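Local structure of acyltransferase (Actinoplanes teichomyceticus, 4Q38) at residues A163-R166 / G170-G173; E67-E72 / A122-V127. The protein transfers long aliphatic acyl groups from acyl-CoA to the amino sugar of teicoplanin-type glycopeptide antibiotics. All coordinates share one frame; numbering follows the deposited sequence.

Overall arrangement
Both interactions lie in the N-acyltransferase N-terminal domain, their centres about 9 Å apart, and R166 joins them. Interaction 1 folds the glycine-rich loop back against the C-terminal end of helix 157-169; interaction 2 sets helix 67-76 against the junction of helices 119-123 and 125-143. From interaction 1, R166 NE reaches D69 OD2 of interaction 2 in a salt bridge of 2.8 Å. A second tie is the probable hydrogen bond of 2.9 Å between R123 NH1 and G172 O, and G172 CA packs 3.2 Å from Y124 OH. Neither contact belongs to the acyl-transfer site, although the H165 side chain is about 12 Å from the bound decanoyl-glucosamine.

Interaction 1 of 2, residues A163-R166 / G170-G173; sequences AIHR and GQGG
H165 and R166 both bear on the loop 170-173, the histidine ring meeting Q171 O and G173, the arginine guanidinium lying over the Q171-G172 peptide. H165 holds CG anti to the backbone N (chi1 -176°), which swings the imidazole off the helix and onto the returning chain. There its edge and one face do different jobs. At the edge, ND1 donates to Q171 O at 2.8 Å; the oxygen lies practically in the ring plane, although the bond itself is bent, with 133° at the hydrogen. Over the face, G173 CA sits 3.4 Å from the ring centroid, almost on the normal, a CH-pi contact. With NE2 bonded to Y116 OH, both ring nitrogens are engaged, and the buried imidazole is fixed in its rotation.

The CB of Q171 points away from the helix, but the chain bends at chi2 and brings OE1 back obliquely to 3.3 Å from H165 CE1, somewhat off the ring plane on the side not taken by G173. The Q171 carbonyl is shared: besides ND1 it receives a CA-H...O contact from R166 CA at 3.5 Å. R166 runs out extended, then bends at chi3, which lays one face of the guanidinium over that peptide, NH2 being 3.5 Å from G172 CA. NE and NH2 make salt bridges to D69 and E72, while NH1 gives a 2.8 Å bond to a water in the guanidinium plane.

The last helical turn closes with G170 N on R166 O at 2.9 Å. G170 then leaves the helix at positive phi (102°), and the bare CA atoms of G172 and G173 pack directly on the guanidinium and the imidazole. This is the classic glycine stop at a helix C-terminus, followed here by a glycine-rich return of the chain against the helix it has just left.

Interaction 2 of 2, residues E67-E72 / A122-V127; sequences ELDAEE and ARYFHV
A helix-to-helix junction in the N-terminal domain is tied here to a neighbouring helix: Y124, where helix 119-123 ends and at the N-cap position of helix 125-143, reaches across to helix 67-76. Its side chain crosses that of E72 obliquely, and the hydroxyl donates to E72 OE1 at 2.7 Å. The oxygen lies in the plane of the phenol ring, at its edge, and is met on its anti side, 20° out of the carboxylate plane; the two planes are 58° apart. E72 gets there with CG anti to its carbonyl carbon (chi1 -66°) and an extended chain beyond, while its CB rests 3.8 Å from Y124 CE2. D69, one turn earlier, stands with its carboxylate perpendicular to the ring; OD2, 3.7 Å from Y124 OH, is too far for a hydrogen bond and only packs there, its strong partner being R166 NE.

E72 OE1 is gripped from several directions: the phenol, R166 NH2 and water. Such company should favour the ionised carboxylate. R123 stays 4.6 Å from it, NH1 to OE1, beyond a salt bridge, and water mediates between them: one molecule donates to E72 OE1 at 2.8 Å and accepts a weak bond from R123 NH1 at 2.9 Å.

Interaction 1 of 2, residues A163-R166 / G170-G173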
loop_
_atom_site.group_PDB
_atom_site.type_symbol
_atom_site.label_atom_id
_atom_site.label_comp_id
_atom_site.label_asym_id
_atom_site.label_seq_id
_atom_site.Cartn_x
_atom_site.Cartn_y
_atom_site.Cartn_z
ATOM N N ALA A 163 -6.565 1.075 9.657
ATOM C CA ALA A 163 -7.931 1.634 9.755
ATOM C C ALA A 163 -8.851 1.106 8.656
ATOM O O ALA A 163 -10.006 0.755 8.920
ATOM C CB ALA A 163 -7.898 3.155 9.731
ATOM N N ILE A 164 -8.326 1.037 7.432
ATOM C CA ILE A 164 -9.059 0.475 6.293
ATOM C C ILE A 164 -9.471 -0.970 6.544
ATOM O O ILE A 164 -10.600 -1.349 6.249
ATOM C CB ILE A 164 -8.245 0.590 4.980
ATOM C CG1 ILE A 164 -8.296 2.038 4.444
ATOM C CG2 ILE A 164 -8.727 -0.414 3.933
ATOM C CD1 ILE A 164 -7.175 2.359 3.468
ATOM N N HIS A 165 -8.564 -1.789 7.074
ATOM C CA HIS A 165 -8.930 -3.179 7.361
ATOM C C HIS A 165 -10.158 -3.252 8.227
ATOM O O HIS A 165 -11.099 -4.002 7.925
ATOM C CB HIS A 165 -7.778 -3.962 7.996
ATOM C CG HIS A 165 -8.104 -5.422 8.224
ATOM N ND1 HIS A 165 -8.909 -5.832 9.218
ATOM C CD2 HIS A 165 -7.722 -6.563 7.529
ATOM C CE1 HIS A 165 -9.038 -7.167 9.169
ATOM N NE2 HIS A 165 -8.307 -7.617 8.141
ATOM N N ARG A 166 -10.177 -2.454 9.291
ATOM C CA ARG A 166 -11.265 -2.492 10.265
ATOM C C ARG A 166 -12.571 -1.966 9.677
ATOM O O ARG A 166 -13.636 -2.525 9.936
ATOM C CB ARG A 166 -10.891 -1.723 11.531
ATOM C CG ARG A 166 -11.951 -1.758 12.629
ATOM C CD ARG A 166 -11.481 -1.036 13.886
ATOM N NE ARG A 166 -10.334 -1.704 14.507
ATOM C CZ ARG A 166 -10.418 -2.662 15.431
ATOM N NH1 ARG A 166 -11.606 -3.098 15.853
ATOM N NH2 ARG A 166 -9.305 -3.192 15.930
ATOM N N GLY A 170 -14.448 -5.322 9.745
ATOM C CA GLY A 170 -15.090 -5.222 11.050
ATOM C C GLY A 170 -14.223 -5.557 12.258
ATOM O O GLY A 170 -14.642 -5.339 13.394
ATOM N N GLN A 171 -13.032 -6.101 12.027
ATOM C CA GLN A 171 -12.093 -6.350 13.122
ATOM C C GLN A 171 -10.680 -5.929 12.718
ATOM O O GLN A 171 -10.440 -5.606 11.556
ATOM C CB GLN A 171 -12.139 -7.814 13.592
ATOM C CG GLN A 171 -11.437 -8.817 12.688
ATOM C CD GLN A 171 -12.194 -9.075 11.404
ATOM O OE1 GLN A 171 -11.800 -8.607 10.340
ATOM N NE2 GLN A 171 -13.292 -9.819 11.499
ATOM N N GLY A 172 -9.760 -5.932 13.682
ATOM C CA GLY A 172 -8.397 -5.470 13.463
ATOM C C GLY A 172 -7.603 -6.343 12.518
ATOM O O GLY A 172 -7.756 -7.564 12.506
ATOM N N GLY A 173 -6.740 -5.711 11.723
ATOM C CA GLY A 173 -5.908 -6.432 10.761
ATOM C C GLY A 173 -5.218 -5.462 9.815
ATOM O O GLY A 173 -5.359 -4.241 9.952
HETATM O O HOH W 1 -14.206 -2.516 15.165
#

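Interaction 2 of 2, residues E67-E72 / A122-V127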
loop_
_atom_site.group_PDB
_atom_site.type_symbol
_atom_site.label_atom_id
_atom_site.label_comp_id
_atom_site.label_asym_id
_atom_site.label_seq_id
_atom_site.Cartn_x
_atom_site.Cartn_y
_atom_site.Cartn_z
ATOM N N GLU A 67 -5.644 4.310 18.069
ATOM C CA GLU A 67 -5.380 3.848 19.436
ATOM C C GLU A 67 -5.947 2.463 19.699
ATOM O O GLU A 67 -5.270 1.628 20.292
ATOM C CB GLU A 67 -5.910 4.846 20.486
ATOM C CG GLU A 67 -5.237 6.219 20.455
ATOM C CD GLU A 67 -3.733 6.169 20.717
ATOM O OE1 GLU A 67 -2.977 6.835 19.975
ATOM O OE2 GLU A 67 -3.300 5.473 21.667
ATOM N N LEU A 68 -7.178 2.222 19.248
ATOM C CA LEU A 68 -7.844 0.934 19.464
ATOM C C LEU A 68 -7.024 -0.240 18.915
ATOM O O LEU A 68 -6.742 -1.210 19.639
ATOM C CB LEU A 68 -9.246 0.933 18.847
ATOM C CG LEU A 68 -10.035 -0.382 18.900
ATOM C CD1 LEU A 68 -10.343 -0.781 20.342
ATOM C CD2 LEU A 68 -11.312 -0.272 18.081
ATOM N N ASP A 69 -6.646 -0.143 17.639
ATOM C CA ASP A 69 -5.837 -1.184 16.998
ATOM C C ASP A 69 -4.470 -1.334 17.651
ATOM O O ASP A 69 -4.018 -2.452 17.865
ATOM C CB ASP A 69 -5.665 -0.909 15.498
ATOM C CG ASP A 69 -6.983 -0.679 14.802
ATOM O OD1 ASP A 69 -7.461 0.459 14.843
ATOM O OD2 ASP A 69 -7.539 -1.625 14.214
ATOM N N ALA A 70 -3.819 -0.208 17.946
ATOM C CA ALA A 70 -2.480 -0.209 18.544
ATOM C C ALA A 70 -2.446 -0.965 19.879
ATOM O O ALA A 70 -1.537 -1.776 20.119
ATOM C CB ALA A 70 -1.965 1.213 18.711
ATOM N N GLU A 71 -3.445 -0.709 20.728
ATOM C CA GLU A 71 -3.613 -1.452 21.987
ATOM C C GLU A 71 -3.644 -2.938 21.713
ATOM O O GLU A 71 -2.939 -3.714 22.360
ATOM C CB GLU A 71 -4.930 -1.088 22.673
ATOM C CG GLU A 71 -4.941 0.225 23.424
ATOM C CD GLU A 71 -6.330 0.566 23.937
ATOM O OE1 GLU A 71 -6.824 -0.156 24.829
ATOM O OE2 GLU A 71 -6.927 1.546 23.438
ATOM N N GLU A 72 -4.482 -3.329 20.756
ATOM C CA GLU A 72 -4.661 -4.733 20.406
ATOM C C GLU A 72 -3.384 -5.339 19.830
ATOM O O GLU A 72 -3.036 -6.493 20.125
ATOM C CB GLU A 72 -5.830 -4.900 19.430
ATOM C CG GLU A 72 -7.187 -4.552 20.037
ATOM C CD GLU A 72 -8.345 -4.679 19.057
ATOM O OE1 GLU A 72 -8.124 -5.023 17.872
ATOM O OE2 GLU A 72 -9.492 -4.440 19.484
ATOM N N ALA A 122 -2.223 -13.501 14.243
ATOM C CA ALA A 122 -2.364 -13.844 12.826
ATOM C C ALA A 122 -2.929 -12.671 12.027
ATOM O O ALA A 122 -2.397 -12.322 10.972
ATOM C CB ALA A 122 -3.242 -15.068 12.661
ATOM N N ARG A 123 -4.008 -12.076 12.533
ATOM C CA ARG A 123 -4.621 -10.896 11.901
ATOM C C ARG A 123 -3.641 -9.728 11.783
ATOM O O ARG A 123 -3.652 -9.010 10.790
ATOM C CB ARG A 123 -5.867 -10.447 12.676
ATOM C CG ARG A 123 -7.043 -11.411 12.565
ATOM C CD ARG A 123 -8.286 -10.852 13.244
ATOM N NE ARG A 123 -8.283 -10.986 14.706
ATOM C CZ ARG A 123 -8.257 -9.962 15.557
ATOM N NH1 ARG A 123 -8.202 -8.698 15.112
ATOM N NH2 ARG A 123 -8.293 -10.200 16.863
ATOM N N TYR A 124 -2.804 -9.538 12.798
ATOM C CA TYR A 124 -1.863 -8.425 12.794
ATOM C C TYR A 124 -0.460 -8.811 12.305
ATOM O O TYR A 124 0.480 -8.034 12.446
ATOM C CB TYR A 124 -1.793 -7.776 14.182
ATOM C CG TYR A 124 -3.027 -6.993 14.593
ATOM C CD1 TYR A 124 -3.486 -5.913 13.828
ATOM C CD2 TYR A 124 -3.712 -7.302 15.770
ATOM C CE1 TYR A 124 -4.593 -5.180 14.214
ATOM C CE2 TYR A 124 -4.827 -6.573 16.171
ATOM C CZ TYR A 124 -5.268 -5.515 15.389
ATOM O OH TYR A 124 -6.373 -4.784 15.778
ATOM N N PHE A 125 -0.323 -9.996 11.713
ATOM C CA PHE A 125 0.995 -10.506 11.314
ATOM C C PHE A 125 1.848 -9.475 10.568
ATOM O O PHE A 125 2.998 -9.239 10.907
ATOM C CB PHE A 125 0.870 -11.789 10.479
ATOM C CG PHE A 125 2.195 -12.344 10.018
ATOM C CD1 PHE A 125 3.007 -13.075 10.895
ATOM C CD2 PHE A 125 2.643 -12.128 8.716
ATOM C CE1 PHE A 125 4.236 -13.571 10.476
ATOM C CE2 PHE A 125 3.870 -12.626 8.290
ATOM C CZ PHE A 125 4.666 -13.356 9.172
ATOM N N HIS A 126 1.276 -8.874 9.538
ATOM C CA HIS A 126 2.032 -7.958 8.679
ATOM C C HIS A 126 2.265 -6.612 9.292
ATOM O O HIS A 126 3.138 -5.857 8.857
ATOM C CB HIS A 126 1.354 -7.875 7.320
ATOM C CG HIS A 126 1.435 -9.169 6.564
ATOM N ND1 HIS A 126 2.600 -9.648 6.088
ATOM C CD2 HIS A 126 0.460 -10.116 6.254
ATOM C CE1 HIS A 126 2.382 -10.840 5.491
ATOM N NE2 HIS A 126 1.075 -11.121 5.586
ATOM N N VAL A 127 1.499 -6.289 10.327
ATOM C CA VAL A 127 1.851 -5.141 11.161
ATOM C C VAL A 127 3.162 -5.423 11.915
ATOM O O VAL A 127 4.041 -4.541 12.011
ATOM C CB VAL A 127 0.716 -4.786 12.143
ATOM C CG1 VAL A 127 1.123 -3.625 13.045
ATOM C CG2 VAL A 127 -0.553 -4.445 11.379
HETATM O O HOH W 2 -7.631 -8.203 18.825
HETATM O O HOH W 3 -9.871 -6.656 16.352
#